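Local coordinates for protein guanylate kinase (PDB 6WCT) that catalyses transfer of a phosphate group from ATP to GMP, giving ADP and GDP, and thereby probably serves in the recycling of GMP, at residues Ile26-Ser31 and Thr136-Pro141; Asp46-Leu51 and Gly112-Leu117; Thr56-Arg61 and Gln68-Val73. All coordinates share one frame; numbering follows the deposited sequence.

Contacts 1 and 2 belong to the same parallel core sheet, their centres about 17 Å apart. They join directly where strands 24-28 and 114-117 run side by side: V27 N lies 3.0 Å from L117 O, a probable hydrogen bond, and V27 CG2 packs on L116 CD1. Contact 3 sits in the separate mixed sheet of the GMP-binding region, its centre about 20 Å from that of contact 1 and about 22 Å from that of contact 2. The nucleotide bridges the gap: S31 of contact 1 and R58, R61 and Y70 of contact 3 all hold the phosphate of GMP, although the protein atoms of the two contacts come no nearer than about 5 Å.

Contact 1: residues Ile26-Ser31 and Thr136-Pro141; sequences IVAAPS and TVFILP. With 5GP (guanosine-5'-monophosphate), chain E.
I26 O, A28 N and A28 O pair with the 136-141 backbone as neighbouring parallel strands do: V137 N donates to I26 O, A28 N to V137 O at 2.8 Å and 171°, and I139 N to A28 O. On the face carrying A28 and F138, A28 CB touches F138 CD2 at 3.7 Å. F138 holds CG anti to its own N (chi1 -156°), which lays the ring against the A28-P30 backbone; A28 O and A29 CA stand over one ring face, toward the rim, and P30 CD reaches CE1 at 3.8 Å. On the V27 and V137 side of the sheet, I139 CD1 meets V27 CG1 at 3.7 Å; farther along, A29 CB packs on I139 CB. Further out, F179 meets the F138 ring edge-to-face, M173 of helix 159-173 packs on P30, F138 and P141, and D180 N binds T136 OG1. Beyond the strand, S31 OG donates to O2P of GMP at 2.5 Å, and A29 O accepts from K35 NZ, a lysine that also binds GMP. A parallel-sheet strand, between 114-117 and 135-140, that runs straight into the phosphate-binding loop is characteristic of P-loop NTPases, consistent with a Walker A motif beginning at A29.

Contact 2: residues Asp46-Leu51 and Gly112-Leu117; sequences DPQIAL and GQDVLL
A50 and D114 meet through the backbone, where A50 N donates to D114 O at 2.9 Å and 173°, approaching from above the carbonyl plane. L116 N returns a bond to A50 O at 2.8 Å, and V115 CA adds a CA-H...O contact to the same oxygen. Strands 49-51 and 114-117 thus run parallel, though strongly twisted, with 40° between their directions.

Among the polar side chains, Q113 bends at chi2 (73°) and folds back so that NE2 donates to D114 O at 2.9 Å, in the carbonyl plane and on a lone pair. D114 O is therefore gripped by two N-H groups, and the bond holds the Q113 amide beside A50, whose CB lies 3.5 Å from NE2. Water supplies further links: one molecule accepts from Q113 NE2 and donates to P47 O, while another accepts from D114 N and donates to Q48 O and G112 O, linking the loop residues P47 and Q48 to G112-D114.

Apolar contacts gather on the face of I49, L51 and L116. I49 CG2, anti to the backbone N, drops onto L116 CB at 3.7 Å, and L51 CD1 meets L116 CD2 at 4.0 Å.

I49, L51 and L116 pack against L43, N40 and V39 of helix 35-45, and F199 of helix 188-203 touches I49 and L116. D114 OD1 accepts from T23 N. Strand 49-51 forms the outer margin of the core sheet within this chain, and strand 114-117 separates it from strand 24-28.

Contact 3: residues Thr56-Arg61 and Gln68-Val73; sequences TSRAMR and QHYHFV. With 5GP (guanosine-5'-monophosphate), chain E.
T56 and F72 form a parallel bridge in the mixed sheet of the GMP-binding region; the loop after T56 brings R58 and R61 to the phosphate of GMP. T56 N donates to H71 O at 3.1 Å, and V73 N to T56 O at 3.0 Å. T56 CG2 lies against F72 CD2, while OG1 accepts from R58 N in an ST turn and donates to W97 O. M60 CG stands 3.4 Å from the F72 ring centroid, 8° off the normal, a CH-pi contact joined by Met-aromatic packing of SD; Y70 CB lies over the opposite face and R58 O at the edge, in plane. R58 CG sits between backbone N and carbonyl carbon (chi1 80°) and the chain bends at chi2, bringing NH2 to 3.5 Å from Y70 CE2, while A59 O holds NH1. R58 NH2 and Y70 OH both bind O1P, R58 NE takes O3P at 3.0 Å and 171°, and R61 NH1 takes O2P at 2.7 Å. NE of each arginine stands over the centre of the other's guanidinium, and R58 NH2 salt-bridges E64. Strand 71-72 is outermost in the sheet within this chain; K98 of strand 96-101 packs on T56, R58 and Y70, and F78 of helix 75-83 on V73.

Contact 1: residues Ile26-Ser31 and Thr136-Pro141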
loop_
_atom_site.group_PDB
_atom_site.type_symbol
_atom_site.label_atom_id
_atom_site.label_comp_id
_atom_site.label_asym_id
_atom_site.label_seq_id
_atom_site.Cartn_x
_atom_site.Cartn_y
_atom_site.Cartn_z
ATOM N N ILE A 26 11.078 -4.966 -3.342
ATOM C CA ILE A 26 12.381 -4.330 -3.198
ATOM C C ILE A 26 12.306 -3.360 -2.034
ATOM O O ILE A 26 11.397 -2.525 -1.983
ATOM C CB ILE A 26 12.826 -3.586 -4.472
ATOM C CG1 ILE A 26 12.907 -4.536 -5.657
ATOM C CG2 ILE A 26 14.194 -2.937 -4.250
ATOM C CD1 ILE A 26 13.409 -3.860 -6.922
ATOM N N VAL A 27 13.253 -3.469 -1.108
ATOM C CA VAL A 27 13.410 -2.496 -0.029
ATOM C C VAL A 27 14.821 -1.927 -0.160
ATOM O O VAL A 27 15.810 -2.661 -0.025
ATOM C CB VAL A 27 13.200 -3.103 1.369
ATOM C CG1 VAL A 27 13.399 -2.024 2.420
ATOM C CG2 VAL A 27 11.845 -3.754 1.493
ATOM N N ALA A 28 14.911 -0.625 -0.428
ATOM C CA ALA A 28 16.188 0.039 -0.596
ATOM C C ALA A 28 16.385 1.073 0.498
ATOM O O ALA A 28 15.428 1.658 1.010
ATOM C CB ALA A 28 16.274 0.736 -1.931
ATOM N N ALA A 29 17.637 1.333 0.797
ATOM C CA ALA A 29 18.033 2.279 1.828
ATOM C C ALA A 29 19.544 2.391 1.788
ATOM O O ALA A 29 20.220 1.387 1.528
ATOM C CB ALA A 29 17.585 1.808 3.212
ATOM N N PRO A 30 20.117 3.554 2.075
ATOM C CA PRO A 30 21.563 3.590 2.291
ATOM C C PRO A 30 21.887 2.726 3.495
ATOM O O PRO A 30 21.094 2.624 4.434
ATOM C CB PRO A 30 21.848 5.071 2.559
ATOM C CG PRO A 30 20.542 5.605 3.138
ATOM C CD PRO A 30 19.464 4.838 2.387
ATOM N N SER A 31 23.071 2.122 3.476
ATOM C CA SER A 31 23.530 1.373 4.638
ATOM C C SER A 31 23.586 2.292 5.850
ATOM O O SER A 31 23.890 3.483 5.735
ATOM C CB SER A 31 24.894 0.747 4.370
ATOM O OG SER A 31 24.773 -0.341 3.467
ATOM N N THR A 136 8.127 -1.618 -4.589
ATOM C CA THR A 136 9.422 -1.054 -4.199
ATOM C C THR A 136 9.249 -0.026 -3.082
ATOM O O THR A 136 8.353 0.817 -3.146
ATOM C CB THR A 136 10.139 -0.434 -5.405
ATOM O OG1 THR A 136 9.396 0.691 -5.861
ATOM C CG2 THR A 136 10.250 -1.456 -6.590
ATOM N N VAL A 137 10.102 -0.116 -2.059
ATOM C CA VAL A 137 10.029 0.708 -0.855
ATOM C C VAL A 137 11.395 1.330 -0.583
ATOM O O VAL A 137 12.413 0.636 -0.630
ATOM C CB VAL A 137 9.596 -0.118 0.374
ATOM C CG1 VAL A 137 9.457 0.795 1.618
ATOM C CG2 VAL A 137 8.319 -0.942 0.085
ATOM N N PHE A 138 11.423 2.617 -0.235
ATOM C CA PHE A 138 12.674 3.251 0.160
ATOM C C PHE A 138 12.600 3.653 1.625
ATOM O O PHE A 138 11.594 4.207 2.078
ATOM C CB PHE A 138 13.011 4.494 -0.682
ATOM C CG PHE A 138 14.492 4.807 -0.701
ATOM C CD1 PHE A 138 15.075 5.540 0.312
ATOM C CD2 PHE A 138 15.300 4.334 -1.724
ATOM C CE1 PHE A 138 16.436 5.799 0.300
ATOM C CE2 PHE A 138 16.657 4.594 -1.743
ATOM C CZ PHE A 138 17.226 5.325 -0.728
ATOM N N ILE A 139 13.666 3.371 2.366
ATOM C CA ILE A 139 13.713 3.688 3.794
ATOM C C ILE A 139 14.746 4.781 3.983
ATOM O O ILE A 139 15.903 4.639 3.565
ATOM C CB ILE A 139 14.000 2.447 4.653
ATOM C CG1 ILE A 139 12.872 1.418 4.439
ATOM C CG2 ILE A 139 14.136 2.825 6.117
ATOM C CD1 ILE A 139 12.940 0.181 5.309
ATOM N N LEU A 140 14.311 5.886 4.575
ATOM C CA LEU A 140 15.134 7.042 4.842
ATOM C C LEU A 140 15.492 7.084 6.317
ATOM O O LEU A 140 14.681 6.687 7.161
ATOM C CB LEU A 140 14.418 8.348 4.471
ATOM C CG LEU A 140 14.130 8.619 2.983
ATOM C CD1 LEU A 140 13.423 9.966 2.813
ATOM C CD2 LEU A 140 15.414 8.577 2.171
ATOM N N PRO A 141 16.714 7.519 6.613
ATOM C CA PRO A 141 17.096 7.776 7.994
ATOM C C PRO A 141 16.420 9.035 8.502
ATOM O O PRO A 141 16.033 9.906 7.711
ATOM C CB PRO A 141 18.624 7.952 7.908
ATOM C CG PRO A 141 18.844 8.475 6.535
ATOM C CD PRO A 141 17.826 7.756 5.677
HETATM P P 5GP E . 26.748 -2.203 1.561
HETATM O O1P 5GP E . 26.401 -3.516 2.216
HETATM O O2P 5GP E . 27.017 -1.048 2.526
HETATM O O3P 5GP E . 27.872 -2.278 0.557
HETATM O "O5'" 5GP E . 25.518 -1.785 0.672
HETATM C "C5'" 5GP E . 25.667 -0.829 -0.358
HETATM C "C4'" 5GP E . 24.428 -0.784 -1.200
HETATM O "O4'" 5GP E . 24.418 -1.934 -2.086
HETATM C "C3'" 5GP E . 23.114 -0.854 -0.399
HETATM O "O3'" 5GP E . 22.170 0.069 -0.926
HETATM C "C2'" 5GP E . 22.607 -2.258 -0.692
HETATM O "O2'" 5GP E . 21.207 -2.410 -0.618
HETATM C "C1'" 5GP E . 23.121 -2.461 -2.104
HETATM N N9 5GP E . 23.163 -3.853 -2.518
HETATM C C8 5GP E . 23.232 -4.946 -1.693
HETATM N N7 5GP E . 23.050 -6.077 -2.320
HETATM C C5 5GP E . 22.863 -5.708 -3.643
HETATM C C6 5GP E . 22.570 -6.483 -4.779
HETATM O O6 5GP E . 22.421 -7.703 -4.812
HETATM N N1 5GP E . 22.409 -5.710 -5.916
HETATM C C2 5GP E . 22.513 -4.341 -5.957
HETATM N N2 5GP E . 22.299 -3.746 -7.138
HETATM N N3 5GP E . 22.791 -3.601 -4.889
HETATM C C4 5GP E . 22.946 -4.338 -3.777
#

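Contact 2: residues Asp46-Leu51 and Gly112-Leu117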
loop_
_atom_site.group_PDB
_atom_site.type_symbol
_atom_site.label_atom_id
_atom_site.label_comp_id
_atom_site.label_asym_id
_atom_site.label_seq_id
_atom_site.Cartn_x
_atom_site.Cartn_y
_atom_site.Cartn_z
ATOM N N ASP A 46 6.038 -11.897 8.871
ATOM C CA ASP A 46 5.354 -12.219 7.618
ATOM C C ASP A 46 6.241 -13.225 6.894
ATOM O O ASP A 46 6.982 -12.872 5.967
ATOM C CB ASP A 46 5.121 -10.973 6.765
ATOM C CG ASP A 46 4.114 -11.212 5.659
ATOM O OD1 ASP A 46 3.677 -12.384 5.487
ATOM O OD2 ASP A 46 3.782 -10.226 4.956
ATOM N N PRO A 47 6.185 -14.498 7.293
ATOM C CA PRO A 47 7.137 -15.488 6.769
ATOM C C PRO A 47 6.868 -15.967 5.348
ATOM O O PRO A 47 7.685 -16.732 4.814
ATOM C CB PRO A 47 7.009 -16.641 7.769
ATOM C CG PRO A 47 5.555 -16.566 8.213
ATOM C CD PRO A 47 5.209 -15.082 8.222
ATOM N N GLN A 48 5.759 -15.578 4.716
ATOM C CA GLN A 48 5.583 -16.023 3.340
ATOM C C GLN A 48 6.481 -15.278 2.347
ATOM O O GLN A 48 6.372 -15.520 1.141
ATOM C CB GLN A 48 4.119 -15.911 2.930
ATOM C CG GLN A 48 3.715 -14.563 2.457
ATOM C CD GLN A 48 2.241 -14.515 2.139
ATOM O OE1 GLN A 48 1.487 -13.821 2.812
ATOM N NE2 GLN A 48 1.817 -15.270 1.121
ATOM N N ILE A 49 7.353 -14.390 2.808
ATOM C CA ILE A 49 8.264 -13.652 1.942
ATOM C C ILE A 49 9.666 -14.120 2.276
ATOM O O ILE A 49 10.083 -14.060 3.437
ATOM C CB ILE A 49 8.150 -12.135 2.129
ATOM C CG1 ILE A 49 6.720 -11.665 1.910
ATOM C CG2 ILE A 49 9.128 -11.405 1.207
ATOM C CD1 ILE A 49 6.548 -10.189 2.232
ATOM N N ALA A 50 10.394 -14.571 1.268
ATOM C CA ALA A 50 11.756 -15.048 1.437
ATOM C C ALA A 50 12.744 -13.932 1.136
ATOM O O ALA A 50 12.485 -13.045 0.319
ATOM C CB ALA A 50 12.037 -16.263 0.553
ATOM N N LEU A 51 13.843 -13.942 1.869
ATOM C CA LEU A 51 14.927 -12.996 1.672
ATOM C C LEU A 51 15.998 -13.586 0.758
ATOM O O LEU A 51 16.256 -14.788 0.768
ATOM C CB LEU A 51 15.523 -12.633 3.035
ATOM C CG LEU A 51 16.701 -11.678 3.121
ATOM C CD1 LEU A 51 16.391 -10.340 2.424
ATOM C CD2 LEU A 51 17.043 -11.475 4.575
ATOM N N GLY A 112 5.835 -19.593 -7.155
ATOM C CA GLY A 112 4.846 -18.975 -6.296
ATOM C C GLY A 112 5.384 -18.455 -4.987
ATOM O O GLY A 112 4.593 -18.097 -4.104
ATOM N N GLN A 113 6.699 -18.375 -4.845
ATOM C CA GLN A 113 7.322 -17.882 -3.630
ATOM C C GLN A 113 7.572 -16.384 -3.756
ATOM O O GLN A 113 8.174 -15.939 -4.739
ATOM C CB GLN A 113 8.634 -18.632 -3.380
ATOM C CG GLN A 113 9.509 -18.044 -2.288
ATOM C CD GLN A 113 8.964 -18.284 -0.894
ATOM O OE1 GLN A 113 8.745 -19.428 -0.478
ATOM N NE2 GLN A 113 8.715 -17.197 -0.169
ATOM N N ASP A 114 7.082 -15.608 -2.779
ATOM C CA ASP A 114 7.412 -14.189 -2.721
ATOM C C ASP A 114 8.866 -14.005 -2.306
ATOM O O ASP A 114 9.391 -14.747 -1.467
ATOM C CB ASP A 114 6.496 -13.431 -1.752
ATOM C CG ASP A 114 5.044 -13.394 -2.206
ATOM O OD1 ASP A 114 4.747 -13.846 -3.333
ATOM O OD2 ASP A 114 4.206 -12.860 -1.450
ATOM N N VAL A 115 9.507 -12.989 -2.883
ATOM C CA VAL A 115 10.926 -12.729 -2.692
ATOM C C VAL A 115 11.123 -11.244 -2.451
ATOM O O VAL A 115 10.510 -10.404 -3.122
ATOM C CB VAL A 115 11.773 -13.197 -3.897
ATOM C CG1 VAL A 115 13.251 -12.893 -3.652
ATOM C CG2 VAL A 115 11.587 -14.670 -4.127
ATOM N N LEU A 116 11.959 -10.929 -1.475
ATOM C CA LEU A 116 12.335 -9.565 -1.141
ATOM C C LEU A 116 13.815 -9.366 -1.455
ATOM O O LEU A 116 14.646 -10.179 -1.045
ATOM C CB LEU A 116 12.032 -9.282 0.327
ATOM C CG LEU A 116 12.241 -7.872 0.868
ATOM C CD1 LEU A 116 11.495 -7.721 2.155
ATOM C CD2 LEU A 116 13.730 -7.589 1.111
ATOM N N LEU A 117 14.134 -8.318 -2.218
ATOM C CA LEU A 117 15.506 -7.949 -2.562
ATOM C C LEU A 117 15.893 -6.661 -1.841
ATOM O O LEU A 117 15.134 -5.690 -1.873
ATOM C CB LEU A 117 15.660 -7.746 -4.074
ATOM C CG LEU A 117 15.174 -8.855 -5.011
ATOM C CD1 LEU A 117 15.360 -8.490 -6.492
ATOM C CD2 LEU A 117 15.841 -10.220 -4.678
HETATM O O HOH W 1 8.486 -18.185 2.233
HETATM O O HOH W 2 5.412 -16.921 -1.180
#

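Contact 3: residues Thr56-Arg61 and Gln68-Val73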
loop_
_atom_site.group_PDB
_atom_site.type_symbol
_atom_site.label_atom_id
_atom_site.label_comp_id
_atom_site.label_asym_id
_atom_site.label_seq_id
_atom_site.Cartn_x
_atom_site.Cartn_y
_atom_site.Cartn_z
ATOM N N THR A 56 28.696 -10.160 -3.612
ATOM C CA THR A 56 29.437 -8.911 -3.711
ATOM C C THR A 56 30.913 -9.235 -3.791
ATOM O O THR A 56 31.377 -10.209 -3.193
ATOM C CB THR A 56 29.189 -7.980 -2.515
ATOM O OG1 THR A 56 29.824 -6.725 -2.745
ATOM C CG2 THR A 56 29.796 -8.571 -1.248
ATOM N N SER A 57 31.650 -8.417 -4.542
ATOM C CA SER A 57 33.097 -8.532 -4.569
ATOM C C SER A 57 33.771 -7.541 -3.636
ATOM O O SER A 57 35.002 -7.508 -3.582
ATOM C CB SER A 57 33.631 -8.364 -5.998
ATOM O OG SER A 57 33.403 -7.044 -6.480
ATOM N N ARG A 58 33.003 -6.718 -2.926
ATOM C CA ARG A 58 33.612 -5.814 -1.964
ATOM C C ARG A 58 34.187 -6.607 -0.792
ATOM O O ARG A 58 33.789 -7.744 -0.514
ATOM C CB ARG A 58 32.610 -4.762 -1.478
ATOM C CG ARG A 58 31.621 -5.200 -0.396
ATOM C CD ARG A 58 31.363 -3.991 0.500
ATOM N NE ARG A 58 30.146 -4.035 1.308
ATOM C CZ ARG A 58 30.036 -4.715 2.442
ATOM N NH1 ARG A 58 31.057 -5.445 2.880
ATOM N NH2 ARG A 58 28.909 -4.672 3.138
ATOM N N ALA A 59 35.177 -6.011 -0.137
ATOM C CA ALA A 59 35.824 -6.648 1.002
ATOM C C ALA A 59 34.869 -6.740 2.187
ATOM O O ALA A 59 34.019 -5.876 2.399
ATOM C CB ALA A 59 37.093 -5.884 1.397
ATOM N N MET A 60 35.030 -7.799 2.972
ATOM C CA MET A 60 34.220 -7.997 4.165
ATOM C C MET A 60 34.534 -6.929 5.203
ATOM O O MET A 60 35.690 -6.554 5.406
ATOM C CB MET A 60 34.514 -9.377 4.760
ATOM C CG MET A 60 33.978 -10.551 3.957
ATOM S SD MET A 60 34.378 -12.121 4.748
ATOM C CE MET A 60 33.112 -12.108 6.010
ATOM N N ARG A 61 33.505 -6.396 5.800
ATOM C CA ARG A 61 33.663 -5.470 6.903
ATOM C C ARG A 61 33.552 -6.210 8.231
ATOM O O ARG A 61 32.997 -7.311 8.294
ATOM C CB ARG A 61 32.619 -4.345 6.802
ATOM C CG ARG A 61 32.609 -3.683 5.430
ATOM C CD ARG A 61 31.409 -2.764 5.209
ATOM N NE ARG A 61 31.530 -2.069 3.934
ATOM C CZ ARG A 61 30.537 -1.440 3.312
ATOM N NH1 ARG A 61 29.325 -1.401 3.847
ATOM N NH2 ARG A 61 30.761 -0.842 2.149
ATOM N N GLN A 68 26.102 -15.248 5.196
ATOM C CA GLN A 68 24.996 -14.699 5.977
ATOM C C GLN A 68 24.587 -13.320 5.473
ATOM O O GLN A 68 23.464 -13.138 5.009
ATOM C CB GLN A 68 25.379 -14.673 7.462
ATOM C CG GLN A 68 24.339 -14.039 8.356
ATOM C CD GLN A 68 24.721 -14.082 9.822
ATOM O OE1 GLN A 68 25.561 -14.886 10.244
ATOM N NE2 GLN A 68 24.110 -13.211 10.608
ATOM N N HIS A 69 25.452 -12.310 5.590
ATOM C CA HIS A 69 25.091 -10.980 5.099
ATOM C C HIS A 69 25.248 -10.862 3.593
ATOM O O HIS A 69 24.470 -10.143 2.947
ATOM C CB HIS A 69 25.933 -9.915 5.806
ATOM C CG HIS A 69 25.902 -10.031 7.298
ATOM N ND1 HIS A 69 26.758 -10.854 7.999
ATOM C CD2 HIS A 69 25.082 -9.469 8.217
ATOM C CE1 HIS A 69 26.485 -10.771 9.289
ATOM N NE2 HIS A 69 25.469 -9.942 9.449
ATOM N N TYR A 70 26.235 -11.558 3.032
ATOM C CA TYR A 70 26.503 -11.570 1.601
ATOM C C TYR A 70 27.180 -12.887 1.274
ATOM O O TYR A 70 27.788 -13.520 2.137
ATOM C CB TYR A 70 27.436 -10.416 1.161
ATOM C CG TYR A 70 26.848 -9.019 1.099
ATOM C CD1 TYR A 70 26.200 -8.578 -0.034
ATOM C CD2 TYR A 70 26.933 -8.145 2.183
ATOM C CE1 TYR A 70 25.664 -7.286 -0.114
ATOM C CE2 TYR A 70 26.388 -6.850 2.124
ATOM C CZ TYR A 70 25.752 -6.440 0.959
ATOM O OH TYR A 70 25.211 -5.185 0.834
ATOM N N HIS A 71 27.148 -13.255 0.006
ATOM C CA HIS A 71 28.116 -14.215 -0.505
ATOM C C HIS A 71 29.278 -13.385 -1.042
ATOM O O HIS A 71 29.184 -12.781 -2.114
ATOM C CB HIS A 71 27.496 -15.104 -1.575
ATOM C CG HIS A 71 26.358 -15.938 -1.076
ATOM N ND1 HIS A 71 26.533 -16.986 -0.198
ATOM C CD2 HIS A 71 25.026 -15.860 -1.307
ATOM C CE1 HIS A 71 25.359 -17.533 0.072
ATOM N NE2 HIS A 71 24.428 -16.869 -0.589
ATOM N N PHE A 72 30.363 -13.319 -0.280
ATOM C CA PHE A 72 31.524 -12.546 -0.691
ATOM C C PHE A 72 32.374 -13.377 -1.631
ATOM O O PHE A 72 32.769 -14.490 -1.291
ATOM C CB PHE A 72 32.364 -12.122 0.505
ATOM C CG PHE A 72 31.662 -11.190 1.441
ATOM C CD1 PHE A 72 30.917 -11.692 2.500
ATOM C CD2 PHE A 72 31.764 -9.814 1.279
ATOM C CE1 PHE A 72 30.267 -10.832 3.380
ATOM C CE2 PHE A 72 31.116 -8.939 2.153
ATOM C CZ PHE A 72 30.369 -9.443 3.202
ATOM N N VAL A 73 32.648 -12.847 -2.819
ATOM C CA VAL A 73 33.488 -13.526 -3.791
ATOM C C VAL A 73 34.521 -12.534 -4.310
ATOM O O VAL A 73 34.495 -11.348 -3.987
ATOM C CB VAL A 73 32.676 -14.122 -4.950
ATOM C CG1 VAL A 73 31.740 -15.189 -4.419
ATOM C CG2 VAL A 73 31.939 -13.025 -5.714
HETATM P P 5GP E . 26.748 -2.203 1.561
HETATM O O1P 5GP E . 26.401 -3.516 2.216
HETATM O O2P 5GP E . 27.017 -1.048 2.526
HETATM O O3P 5GP E . 27.872 -2.278 0.557
HETATM O "O5'" 5GP E . 25.518 -1.785 0.672
HETATM C "C5'" 5GP E . 25.667 -0.829 -0.358
HETATM C "C4'" 5GP E . 24.428 -0.784 -1.200
HETATM O "O4'" 5GP E . 24.418 -1.934 -2.086
HETATM C "C3'" 5GP E . 23.114 -0.854 -0.399
HETATM O "O3'" 5GP E . 22.170 0.069 -0.926
HETATM C "C2'" 5GP E . 22.607 -2.258 -0.692
HETATM O "O2'" 5GP E . 21.207 -2.410 -0.618
HETATM C "C1'" 5GP E . 23.121 -2.461 -2.104
HETATM N N9 5GP E . 23.163 -3.853 -2.518
HETATM C C8 5GP E . 23.232 -4.946 -1.693
HETATM N N7 5GP E . 23.050 -6.077 -2.320
HETATM C C5 5GP E . 22.863 -5.708 -3.643
HETATM C C6 5GP E . 22.570 -6.483 -4.779
HETATM O O6 5GP E . 22.421 -7.703 -4.812
HETATM N N1 5GP E . 22.409 -5.710 -5.916
HETATM C C2 5GP E . 22.513 -4.341 -5.957
HETATM N N2 5GP E . 22.299 -3.746 -7.138
HETATM N N3 5GP E . 22.791 -3.601 -4.889
HETATM C C4 5GP E . 22.946 -4.338 -3.777
HETATM O O HOH W 3 34.540 -10.275 -1.380
#